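Long-range contact in tailspike protein (Siphovirus 9NA, PDB 3RIQ), which probably binds Salmonella lipopolysaccharide as the phage's receptor and cleaves its O-antigen chains as an endorhamnosidase: residues N354-I359 against S380-I385. Numbering follows the deposited sequence.
Sequences NDITNI and SRLRGI
The carboxylate of D355 is held by two arginines of the neighbouring strand, R381 and R383. R381 grips it side-on, its NE 2.9 Å from D355 OD1 and its NH2 3.0 Å from D355 OD2, both bonds nearly straight (175° at NE); both nitrogens arrive from above the carboxylate plane. R383, whose chain bends at chi2 (100°), comes end-on instead, and NH1 (2.9 Å) and NH2 (3.0 Å) share D355 OD1 through more bent bonds, its guanidinium almost coplanar with the carboxylate. OD1 thus accepts three N-H groups, which should restrict the rotation of the carboxylate. At the interface with a second subunit, R383 NE is hydrogen-bonded to H388 of that subunit, and Y340 of the same subunit packs on D355 and R383.

The strands belong to successive rungs of the right-handed parallel beta-helix. Alternating backbone bonds join them, among them I356 N to R381 O and R383 N to I356 O, both 2.9 Å. At the level of N358 and G384, both with positive phi, the second strand turns a corner; N358 N donates to R383 O and I359 N to G384 O (both 3.0 Å), so the bonding carries through it. S380 OG takes a weak hydrogen bond from N354 N and is hydrogen-bonded to D349.

On the face away from the arginines, I356 and L382 lie side by side, CB of I356 4.2 Å from CG of L382, while the CD1 of I356 reaches S380 CB. Past the corner, CD1 of I385 touches CB and CG1 of I359, continuing an aliphatic stack in the helix interior, where C376 and I374 also pack.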
loop_
_atom_site.group_PDB
_atom_site.type_symbol
_atom_site.label_atom_id
_atom_site.label_comp_id
_atom_site.label_asym_id
_atom_site.label_seq_id
_atom_site.Cartn_x
_atom_site.Cartn_y
_atom_site.Cartn_z
ATOM N N ASN A 354 19.274 7.429 -1.265
ATOM C CA ASN A 354 17.825 7.354 -1.041
ATOM C C ASN A 354 17.416 5.954 -0.633
ATOM O O ASN A 354 18.103 4.973 -0.928
ATOM C CB ASN A 354 17.065 7.792 -2.317
ATOM C CG ASN A 354 17.335 9.247 -2.673
ATOM O OD1 ASN A 354 17.142 10.128 -1.840
ATOM N ND2 ASN A 354 17.817 9.494 -3.887
ATOM N N ASP A 355 16.264 5.889 0.028
ATOM C CA ASP A 355 15.698 4.635 0.503
ATOM C C ASP A 355 14.435 4.327 -0.280
ATOM O O ASP A 355 13.486 5.106 -0.248
ATOM C CB ASP A 355 15.410 4.740 1.993
ATOM C CG ASP A 355 16.667 4.642 2.798
ATOM O OD1 ASP A 355 17.194 3.525 2.925
ATOM O OD2 ASP A 355 17.151 5.663 3.298
ATOM N N ILE A 356 14.468 3.204 -0.992
ATOM C CA ILE A 356 13.490 2.874 -2.037
ATOM C C ILE A 356 12.919 1.505 -1.773
ATOM O O ILE A 356 13.668 0.529 -1.754
ATOM C CB ILE A 356 14.187 2.850 -3.428
ATOM C CG1 ILE A 356 14.862 4.188 -3.743
ATOM C CG2 ILE A 356 13.216 2.501 -4.550
ATOM C CD1 ILE A 356 15.769 4.155 -4.956
ATOM N N THR A 357 11.611 1.426 -1.584
ATOM C CA THR A 357 10.972 0.150 -1.266
ATOM C C THR A 357 9.689 -0.082 -2.015
ATOM O O THR A 357 8.987 0.849 -2.338
ATOM C CB THR A 357 10.657 0.012 0.263
ATOM O OG1 THR A 357 9.858 1.110 0.714
ATOM C CG2 THR A 357 11.934 -0.030 1.099
ATOM N N ASN A 358 9.415 -1.355 -2.306
ATOM C CA ASN A 358 8.115 -1.766 -2.878
ATOM C C ASN A 358 7.801 -1.102 -4.205
ATOM O O ASN A 358 6.769 -0.443 -4.385
ATOM C CB ASN A 358 7.018 -1.589 -1.822
ATOM C CG ASN A 358 7.244 -2.510 -0.641
ATOM O OD1 ASN A 358 7.387 -3.725 -0.831
ATOM N ND2 ASN A 358 7.374 -1.952 0.543
ATOM N N ILE A 359 8.721 -1.263 -5.149
ATOM C CA ILE A 359 8.581 -0.722 -6.494
ATOM C C ILE A 359 8.134 -1.824 -7.433
ATOM O O ILE A 359 8.719 -2.910 -7.385
ATOM C CB ILE A 359 9.937 -0.179 -7.007
ATOM C CG1 ILE A 359 10.552 0.781 -6.000
ATOM C CG2 ILE A 359 9.783 0.475 -8.381
ATOM C CD1 ILE A 359 9.742 2.033 -5.723
ATOM N N SER A 380 21.967 4.143 -3.785
ATOM C CA SER A 380 20.672 4.027 -3.111
ATOM C C SER A 380 20.459 2.609 -2.563
ATOM O O SER A 380 21.266 1.698 -2.824
ATOM C CB SER A 380 19.522 4.481 -4.026
ATOM O OG SER A 380 19.622 5.892 -4.172
ATOM N N ARG A 381 19.393 2.434 -1.768
ATOM C CA ARG A 381 19.147 1.130 -1.131
ATOM C C ARG A 381 17.742 0.711 -1.561
ATOM O O ARG A 381 16.768 1.414 -1.251
ATOM C CB ARG A 381 19.215 1.261 0.404
ATOM C CG ARG A 381 20.622 1.630 0.900
ATOM C CD ARG A 381 20.638 2.231 2.311
ATOM N NE ARG A 381 20.005 3.553 2.352
ATOM C CZ ARG A 381 20.597 4.733 2.097
ATOM N NH1 ARG A 381 21.883 4.785 1.759
ATOM N NH2 ARG A 381 19.883 5.877 2.196
ATOM N N LEU A 382 17.638 -0.415 -2.267
ATOM C CA LEU A 382 16.361 -0.864 -2.847
ATOM C C LEU A 382 15.935 -2.158 -2.196
ATOM O O LEU A 382 16.766 -3.098 -2.100
ATOM C CB LEU A 382 16.498 -1.115 -4.351
ATOM C CG LEU A 382 16.752 0.098 -5.258
ATOM C CD1 LEU A 382 18.149 0.648 -5.067
ATOM C CD2 LEU A 382 16.545 -0.290 -6.710
ATOM N N ARG A 383 14.672 -2.227 -1.758
ATOM C CA ARG A 383 14.160 -3.454 -1.095
ATOM C C ARG A 383 12.759 -3.719 -1.609
ATOM O O ARG A 383 11.884 -2.866 -1.446
ATOM C CB ARG A 383 14.137 -3.377 0.440
ATOM C CG ARG A 383 15.426 -2.977 1.144
ATOM C CD ARG A 383 15.382 -1.555 1.529
ATOM N NE ARG A 383 16.486 -1.070 2.366
ATOM C CZ ARG A 383 16.600 0.217 2.719
ATOM N NH1 ARG A 383 15.679 1.106 2.316
ATOM N NH2 ARG A 383 17.628 0.623 3.445
ATOM N N GLY A 384 12.533 -4.893 -2.187
ATOM C CA GLY A 384 11.208 -5.245 -2.642
ATOM C C GLY A 384 10.952 -4.640 -4.002
ATOM O O GLY A 384 10.312 -3.597 -4.113
ATOM N N ILE A 385 11.503 -5.272 -5.027
ATOM C CA ILE A 385 11.471 -4.745 -6.382
ATOM C C ILE A 385 10.862 -5.819 -7.282
ATOM O O ILE A 385 11.303 -6.973 -7.261
ATOM C CB ILE A 385 12.927 -4.424 -6.847
ATOM C CG1 ILE A 385 13.633 -3.478 -5.837
ATOM C CG2 ILE A 385 12.925 -3.904 -8.316
ATOM C CD1 ILE A 385 12.991 -2.078 -5.640
#